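Local coordinates for flavin reductase domain protein (Arthrobacter sp., PDB 2QCK), which probably binds FMN and reduces flavin, as a member of the flavin reductase-like family of oxidoreductases, at residues G23-T28 with I73-L78; I27-N32 with W64-N69. All blocks are in the same frame, centred on the assembly; numbering follows the deposited sequence.

How the interactions relate
Both contacts start from strand 22-31, and they follow one another along it: interaction 1 uses its first part, interaction 2 the part that runs out to Tyr31, with Ile27 and Thr28 common to the two. Their centres lie 14 Å apart. Interaction 1 joins the strand edge to edge with strand 72-77 near the centre of the chain, whereas interaction 2 lays helix 64-69 against the strand nearer the periphery. Because that helix leads directly into strand 72-77, the two contacts are adjoining steps of one chain path. They meet where Ile73 CG2 lies 4.0 Å from Ile67 CD1, making the apolar packing continuous from the sheet core to the helix.

Interaction 1 (G23-T28 with I73-L78)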
ATOM      1  N   GLY A  23      -4.504   3.440  -3.435  1.00 36.53           N
ATOM      2  CA  GLY A  23      -5.587   2.834  -4.172  1.00 34.64           C
ATOM      3  C   GLY A  23      -6.560   2.174  -3.244  1.00 33.62           C
ATOM      4  O   GLY A  23      -6.210   1.850  -2.136  1.00 34.77           O
ATOM      5  N   VAL A  24      -7.773   1.901  -3.727  1.00 31.05           N
ATOM      6  CA  VAL A  24      -8.848   1.393  -2.875  1.00 33.06           C
ATOM      7  C   VAL A  24      -9.226   0.005  -3.380  1.00 31.76           C
ATOM      8  O   VAL A  24      -9.493  -0.152  -4.570  1.00 30.60           O
ATOM      9  CB  VAL A  24     -10.066   2.373  -2.856  1.00 30.63           C
ATOM     10  CG1 VAL A  24     -11.175   1.890  -1.879  1.00 32.23           C
ATOM     11  CG2 VAL A  24      -9.592   3.796  -2.491  1.00 39.50           C
ATOM     12  N   ALA A  25      -9.187  -0.988  -2.478  1.00 32.29           N
ATOM     13  CA  ALA A  25      -9.657  -2.346  -2.736  1.00 33.69           C
ATOM     14  C   ALA A  25     -10.697  -2.720  -1.667  1.00 32.03           C
ATOM     15  O   ALA A  25     -10.843  -2.002  -0.706  1.00 33.26           O
ATOM     16  CB  ALA A  25      -8.454  -3.345  -2.711  1.00 34.02           C
ATOM     17  N   ILE A  26     -11.431  -3.822  -1.858  1.00 35.42           N
ATOM     18  CA  ILE A  26     -12.288  -4.395  -0.821  1.00 32.21           C
ATOM     19  C   ILE A  26     -11.958  -5.870  -0.599  1.00 34.20           C
ATOM     20  O   ILE A  26     -11.780  -6.656  -1.575  1.00 33.43           O
ATOM     21  CB  ILE A  26     -13.820  -4.265  -1.097  1.00 29.87           C
ATOM     22  CG1 ILE A  26     -14.225  -2.785  -1.186  1.00 33.83           C
ATOM     23  CG2 ILE A  26     -14.538  -4.986   0.022  1.00 28.70           C
ATOM     24  CD1 ILE A  26     -15.537  -2.490  -1.923  1.00 28.35           C
ATOM     25  N   ILE A  27     -11.834  -6.235   0.680  1.00 34.29           N
ATOM     26  CA  ILE A  27     -11.515  -7.617   1.097  1.00 30.75           C
ATOM     27  C   ILE A  27     -12.807  -8.231   1.556  1.00 30.74           C
ATOM     28  O   ILE A  27     -13.550  -7.578   2.255  1.00 29.83           O
ATOM     29  CB  ILE A  27     -10.508  -7.642   2.264  1.00 34.11           C
ATOM     30  CG1 ILE A  27      -9.183  -7.064   1.805  1.00 25.16           C
ATOM     31  CG2 ILE A  27     -10.307  -9.099   2.840  1.00 35.35           C
ATOM     32  CD1 ILE A  27      -8.345  -8.026   0.994  1.00 31.10           C
ATOM     33  N   THR A  28     -13.047  -9.477   1.164  1.00 29.71           N
ATOM     34  CA  THR A  28     -14.287 -10.199   1.564  1.00 29.48           C
ATOM     35  C   THR A  28     -13.880 -11.527   2.197  1.00 30.34           C
ATOM     36  O   THR A  28     -12.841 -12.075   1.864  1.00 32.80           O
ATOM     37  CB  THR A  28     -15.175 -10.443   0.388  1.00 27.58           C
ATOM     38  OG1 THR A  28     -14.417 -11.172  -0.635  1.00 27.71           O
ATOM     39  CG2 THR A  28     -15.733  -9.086  -0.100  1.00 30.40           C
ATOM     40  N   ILE A  73     -10.005 -15.749   1.279  1.00 34.46           N
ATOM     41  CA  ILE A  73     -10.508 -14.395   1.178  1.00 35.31           C
ATOM     42  C   ILE A  73     -10.485 -13.905  -0.275  1.00 35.93           C
ATOM     43  O   ILE A  73      -9.822 -14.472  -1.143  1.00 35.79           O
ATOM     44  CB  ILE A  73      -9.731 -13.405   2.082  1.00 35.37           C
ATOM     45  CG1 ILE A  73      -8.325 -13.085   1.559  1.00 38.63           C
ATOM     46  CG2 ILE A  73      -9.586 -13.946   3.494  1.00 38.83           C
ATOM     47  CD1 ILE A  73      -7.681 -11.912   2.361  1.00 39.96           C
ATOM     48  N   GLY A  74     -11.253 -12.861  -0.541  1.00 36.45           N
ATOM     49  CA  GLY A  74     -11.222 -12.195  -1.840  1.00 35.61           C
ATOM     50  C   GLY A  74     -10.686 -10.788  -1.713  1.00 35.10           C
ATOM     51  O   GLY A  74     -10.911 -10.125  -0.722  1.00 39.27           O
ATOM     52  N   VAL A  75      -9.961 -10.329  -2.726  1.00 33.51           N
ATOM     53  CA  VAL A  75      -9.674  -8.914  -2.849  1.00 33.34           C
ATOM     54  C   VAL A  75     -10.216  -8.341  -4.164  1.00 31.75           C
ATOM     55  O   VAL A  75     -10.104  -8.979  -5.223  1.00 30.78           O
ATOM     56  CB  VAL A  75      -8.119  -8.589  -2.662  1.00 34.00           C
ATOM     57  CG1 VAL A  75      -7.296  -9.159  -3.754  1.00 30.50           C
ATOM     58  CG2 VAL A  75      -7.901  -7.082  -2.534  1.00 33.76           C
ATOM     59  N   HIS A  76     -10.819  -7.154  -4.081  1.00 29.82           N
ATOM     60  CA  HIS A  76     -11.446  -6.499  -5.244  1.00 30.21           C
ATOM     61  C   HIS A  76     -10.818  -5.164  -5.516  1.00 31.81           C
ATOM     62  O   HIS A  76     -10.781  -4.312  -4.640  1.00 34.61           O
ATOM     63  CB  HIS A  76     -12.918  -6.292  -5.022  1.00 31.45           C
ATOM     64  CG  HIS A  76     -13.646  -7.561  -4.742  1.00 27.53           C
ATOM     65  ND1 HIS A  76     -13.527  -8.222  -3.538  1.00 33.38           N
ATOM     66  CD2 HIS A  76     -14.497  -8.287  -5.497  1.00 32.10           C
ATOM     67  CE1 HIS A  76     -14.293  -9.300  -3.559  1.00 30.19           C
ATOM     68  NE2 HIS A  76     -14.884  -9.365  -4.741  1.00 23.69           N
HETATM   69  N   MSE A  77     -10.311  -4.996  -6.720  1.00 34.28           N
HETATM   70  CA  MSE A  77      -9.790  -3.691  -7.178  1.00 36.00           C
HETATM   71  C   MSE A  77     -10.984  -2.920  -7.712  1.00 34.40           C
HETATM   72  O   MSE A  77     -11.879  -3.496  -8.347  1.00 39.24           O
HETATM   73  CB  MSE A  77      -8.768  -3.880  -8.290  1.00 36.19           C
HETATM   74  CG  MSE A  77      -7.404  -4.253  -7.774  1.00 43.12           C
HETATM   75 SE   MSE A  77      -7.292  -6.015  -6.885  0.75 39.89          SE
HETATM   76  CE  MSE A  77      -5.305  -5.989  -6.586  1.00 32.63           C
ATOM     77  N   LEU A  78     -10.992  -1.626  -7.423  1.00 36.71           N
ATOM     78  CA  LEU A  78     -12.126  -0.746  -7.641  1.00 35.67           C
ATOM     79  C   LEU A  78     -11.797   0.290  -8.696  1.00 37.16           C
ATOM     80  O   LEU A  78     -10.668   0.769  -8.794  1.00 35.17           O
ATOM     81  CB  LEU A  78     -12.490  -0.044  -6.311  1.00 33.34           C
ATOM     82  CG  LEU A  78     -12.942  -0.955  -5.170  1.00 38.17           C
ATOM     83  CD1 LEU A  78     -13.604  -0.155  -4.056  1.00 33.80           C
ATOM     84  CD2 LEU A  78     -13.908  -2.037  -5.651  1.00 34.55           C
TER
HETATM   85  O   HOH W   1      -7.971  -0.875  -6.577  1.00 49.99           O
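Ile26 and His76 form the antiparallel hydrogen-bonded pair at the middle of this contact, with Ile26 N to His76 O at 2.9 Å and the return bond from His76 N to Ile26 O at 2.7 Å. Thr28 and Gly74 make the next such pair. The imidazole adds a bond: CG lies anti to the carbonyl carbon (chi1 -58°), which carries the ring toward strand 22-31, and ND1 donates to Ile26 O at 3.1 Å. That oxygen lies in the ring plane, while ND1 approaches it from 42° above the carbonyl plane. Thr28 OG1, which bonds to Pro109 O, also sits at the ring edge, 3.5 Å from His76 CE1. Where the strands diverge, a water bridges Val24 O and Leu78 N.

Apolar contacts flank the pairing on both faces. On one, the Val75 CG2 methyl reaches Ala25 CB and, at 3.7 Å, Ile27 CD1; Phe53 of strand 51-58 packs there, inside the curled sheet, consistent with an FMN-binding split barrel. On the other, just beyond the paired residues, Leu78 CD1 meets Ile26 CD1 at 3.7 Å and also touches Val24 CG1. Ala25 and Met77, a selenomethionine, pack on the second subunit.

Two donors from one residue thus grip the buried Ile26 O, which should hold the ring's rotation and is consistent with a hydrogen on ND1.

Interaction 2 (I27-N32 with W64-N69); sequences ITVNYN and WPAIAN. With PO4 (phosphate ion), chain B.
Tyr31 lays one face of its ring over the start of helix 64-69, with Ala66 CA 3.9 Å from the ring centroid and 22° off the normal, a CH-pi contact. The carbonyl oxygen of Pro65 lies over the same face, offset toward the rim and 3.8 Å from Tyr31 CZ. With CG anti to the backbone N (chi1 -171°), the ring reaches across the first turn of the helix, and Asn69 CB comes within 3.6 Å of Tyr31 CE1.

Among carbon atoms, strand and helix approach most closely at the methyl of Ala66. It touches both Tyr31 CB, at 3.6 Å, and Val29 CG1, at 3.3 Å, the latter tighter than ordinary van der Waals contact. The same Val29 methyl makes a looser contact with Ile67 CD1. That isoleucine tip also meets Ile27 CG2 at 4.2 Å, carrying the apolar seam inward. Away from the strand, Trp64 NE1 makes a weak hydrogen bond of 2.8 Å to O3 of a phosphate ion, probably acquired from the crystallisation liquor.

The short helix crosses the strand at 77°, its axis 8.0 Å away, and packs through side chains on the face carrying Ile27, Val29 and Tyr31. It closes over part of that face of the curled antiparallel sheet, in keeping with the FMN-binding, flavin reductase-like fold. Tyr36 of strand 34-40 touches Val29, Tyr31 and Ala66, while Ile67 also packs on Met57 of strand 51-58, seating the helix against several strands of the sheet.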
ATOM      1  N   ILE A  27     -11.834  -6.235   0.680  1.00 34.29           N
ATOM      2  CA  ILE A  27     -11.515  -7.617   1.097  1.00 30.75           C
ATOM      3  C   ILE A  27     -12.807  -8.231   1.556  1.00 30.74           C
ATOM      4  O   ILE A  27     -13.550  -7.578   2.255  1.00 29.83           O
ATOM      5  CB  ILE A  27     -10.508  -7.642   2.264  1.00 34.11           C
ATOM      6  CG1 ILE A  27      -9.183  -7.064   1.805  1.00 25.16           C
ATOM      7  CG2 ILE A  27     -10.307  -9.099   2.840  1.00 35.35           C
ATOM      8  CD1 ILE A  27      -8.345  -8.026   0.994  1.00 31.10           C
ATOM      9  N   THR A  28     -13.047  -9.477   1.164  1.00 29.71           N
ATOM     10  CA  THR A  28     -14.287 -10.199   1.564  1.00 29.48           C
ATOM     11  C   THR A  28     -13.880 -11.527   2.197  1.00 30.34           C
ATOM     12  O   THR A  28     -12.841 -12.075   1.864  1.00 32.80           O
ATOM     13  CB  THR A  28     -15.175 -10.443   0.388  1.00 27.58           C
ATOM     14  OG1 THR A  28     -14.417 -11.172  -0.635  1.00 27.71           O
ATOM     15  CG2 THR A  28     -15.733  -9.086  -0.100  1.00 30.40           C
ATOM     16  N   VAL A  29     -14.639 -11.993   3.191  1.00 31.23           N
ATOM     17  CA  VAL A  29     -14.380 -13.278   3.789  1.00 25.58           C
ATOM     18  C   VAL A  29     -15.712 -13.836   4.218  1.00 30.15           C
ATOM     19  O   VAL A  29     -16.622 -13.085   4.572  1.00 31.56           O
ATOM     20  CB  VAL A  29     -13.417 -13.181   4.955  1.00 29.63           C
ATOM     21  CG1 VAL A  29     -13.901 -12.195   6.000  1.00 31.52           C
ATOM     22  CG2 VAL A  29     -13.142 -14.569   5.551  1.00 29.77           C
ATOM     23  N   ASN A  30     -15.830 -15.142   4.111  1.00 29.02           N
ATOM     24  CA  ASN A  30     -17.028 -15.889   4.558  1.00 30.86           C
ATOM     25  C   ASN A  30     -16.698 -16.655   5.841  1.00 32.20           C
ATOM     26  O   ASN A  30     -16.044 -17.727   5.824  1.00 31.55           O
ATOM     27  CB  ASN A  30     -17.433 -16.833   3.426  1.00 30.15           C
ATOM     28  CG  ASN A  30     -18.758 -17.525   3.677  1.00 37.84           C
ATOM     29  OD1 ASN A  30     -19.289 -17.537   4.792  1.00 43.12           O
ATOM     30  ND2 ASN A  30     -19.299 -18.108   2.623  1.00 32.38           N
ATOM     31  N   TYR A  31     -17.151 -16.098   6.952  1.00 35.25           N
ATOM     32  CA  TYR A  31     -16.884 -16.652   8.254  1.00 35.50           C
ATOM     33  C   TYR A  31     -18.015 -17.592   8.640  1.00 38.13           C
ATOM     34  O   TYR A  31     -19.059 -17.170   9.129  1.00 38.90           O
ATOM     35  CB  TYR A  31     -16.775 -15.529   9.266  1.00 37.88           C
ATOM     36  CG  TYR A  31     -16.288 -15.918  10.631  1.00 37.97           C
ATOM     37  CD1 TYR A  31     -15.513 -17.062  10.845  1.00 41.88           C
ATOM     38  CD2 TYR A  31     -16.571 -15.104  11.712  1.00 39.25           C
ATOM     39  CE1 TYR A  31     -15.081 -17.389  12.116  1.00 43.55           C
ATOM     40  CE2 TYR A  31     -16.130 -15.400  12.962  1.00 43.87           C
ATOM     41  CZ  TYR A  31     -15.386 -16.536  13.179  1.00 44.25           C
ATOM     42  OH  TYR A  31     -14.968 -16.799  14.471  1.00 48.58           O
ATOM     43  N   ASN A  32     -17.790 -18.867   8.384  1.00 39.37           N
ATOM     44  CA  ASN A  32     -18.713 -19.900   8.763  1.00 43.25           C
ATOM     45  C   ASN A  32     -20.114 -19.563   8.370  1.00 40.26           C
ATOM     46  O   ASN A  32     -21.034 -19.688   9.165  1.00 42.91           O
ATOM     47  CB  ASN A  32     -18.589 -20.185  10.268  1.00 46.01           C
ATOM     48  CG  ASN A  32     -17.670 -21.354  10.541  1.00 61.24           C
ATOM     49  OD1 ASN A  32     -16.547 -21.171  11.033  1.00 81.12           O
ATOM     50  ND2 ASN A  32     -18.113 -22.566  10.161  1.00 67.20           N
ATOM     51  N   TRP A  64     -12.252  -8.689  11.965  1.00 35.14           N
ATOM     52  CA  TRP A  64     -11.002  -9.355  12.414  1.00 35.14           C
ATOM     53  C   TRP A  64     -11.219 -10.857  12.759  1.00 33.46           C
ATOM     54  O   TRP A  64     -10.441 -11.718  12.321  1.00 36.08           O
ATOM     55  CB  TRP A  64     -10.334  -8.588  13.573  1.00 37.41           C
ATOM     56  CG  TRP A  64      -9.248  -9.390  14.193  1.00 36.14           C
ATOM     57  CD1 TRP A  64      -9.276 -10.028  15.405  1.00 34.50           C
ATOM     58  CD2 TRP A  64      -8.018  -9.763  13.570  1.00 38.24           C
ATOM     59  NE1 TRP A  64      -8.101 -10.726  15.600  1.00 32.94           N
ATOM     60  CE2 TRP A  64      -7.310 -10.586  14.489  1.00 32.06           C
ATOM     61  CE3 TRP A  64      -7.417  -9.441  12.352  1.00 38.03           C
ATOM     62  CZ2 TRP A  64      -6.068 -11.097  14.215  1.00 34.64           C
ATOM     63  CZ3 TRP A  64      -6.178  -9.979  12.080  1.00 34.67           C
ATOM     64  CH2 TRP A  64      -5.517 -10.793  13.009  1.00 37.66           C
ATOM     65  N   PRO A  65     -12.269 -11.181  13.512  1.00 34.91           N
ATOM     66  CA  PRO A  65     -12.486 -12.556  13.817  1.00 32.33           C
ATOM     67  C   PRO A  65     -12.667 -13.405  12.576  1.00 32.92           C
ATOM     68  O   PRO A  65     -12.215 -14.536  12.578  1.00 34.08           O
ATOM     69  CB  PRO A  65     -13.753 -12.530  14.679  1.00 33.30           C
ATOM     70  CG  PRO A  65     -13.698 -11.204  15.325  1.00 39.07           C
ATOM     71  CD  PRO A  65     -13.260 -10.332  14.191  1.00 34.21           C
ATOM     72  N   ALA A  66     -13.311 -12.875  11.533  1.00 30.66           N
ATOM     73  CA  ALA A  66     -13.487 -13.619  10.263  1.00 30.39           C
ATOM     74  C   ALA A  66     -12.121 -13.906   9.664  1.00 31.34           C
ATOM     75  O   ALA A  66     -11.813 -15.045   9.281  1.00 34.19           O
ATOM     76  CB  ALA A  66     -14.336 -12.835   9.257  1.00 30.78           C
ATOM     77  N   ILE A  67     -11.275 -12.885   9.668  1.00 31.47           N
ATOM     78  CA  ILE A  67      -9.915 -13.008   9.123  1.00 28.52           C
ATOM     79  C   ILE A  67      -8.989 -13.918   9.957  1.00 31.78           C
ATOM     80  O   ILE A  67      -8.175 -14.694   9.405  1.00 33.45           O
ATOM     81  CB  ILE A  67      -9.301 -11.582   8.930  1.00 32.44           C
ATOM     82  CG1 ILE A  67     -10.098 -10.786   7.876  1.00 35.71           C
ATOM     83  CG2 ILE A  67      -7.855 -11.656   8.462  1.00 26.14           C
ATOM     84  CD1 ILE A  67      -9.884 -11.210   6.424  1.00 30.85           C
ATOM     85  N   ALA A  68      -9.036 -13.770  11.273  1.00 27.92           N
ATOM     86  CA  ALA A  68      -8.332 -14.619  12.207  1.00 32.34           C
ATOM     87  C   ALA A  68      -8.659 -16.120  12.075  1.00 35.10           C
ATOM     88  O   ALA A  68      -7.789 -16.971  12.264  1.00 36.26           O
ATOM     89  CB  ALA A  68      -8.619 -14.160  13.642  1.00 32.49           C
ATOM     90  N   ASN A  69      -9.914 -16.429  11.760  1.00 33.40           N
ATOM     91  CA  ASN A  69     -10.416 -17.777  11.774  1.00 33.99           C
ATOM     92  C   ASN A  69     -10.834 -18.343  10.436  1.00 33.32           C
ATOM     93  O   ASN A  69     -11.361 -19.430  10.386  1.00 33.77           O
ATOM     94  CB  ASN A  69     -11.577 -17.845  12.737  1.00 33.79           C
ATOM     95  CG  ASN A  69     -11.160 -17.498  14.133  1.00 35.87           C
ATOM     96  OD1 ASN A  69     -11.669 -16.554  14.749  1.00 43.62           O
ATOM     97  ND2 ASN A  69     -10.184 -18.215  14.619  1.00 30.52           N
TER
HETATM   98  P   PO4 B 167      -7.271 -13.726  17.648  0.50 40.39           P
HETATM   99  O1  PO4 B 167      -6.984 -15.030  16.942  0.50 31.76           O
HETATM  100  O2  PO4 B 167      -6.055 -12.817  17.595  0.50 46.70           O
HETATM  101  O3  PO4 B 167      -8.451 -13.151  16.917  0.50 46.34           O
HETATM  102  O4  PO4 B 167      -7.663 -13.924  19.100  0.50 44.65           O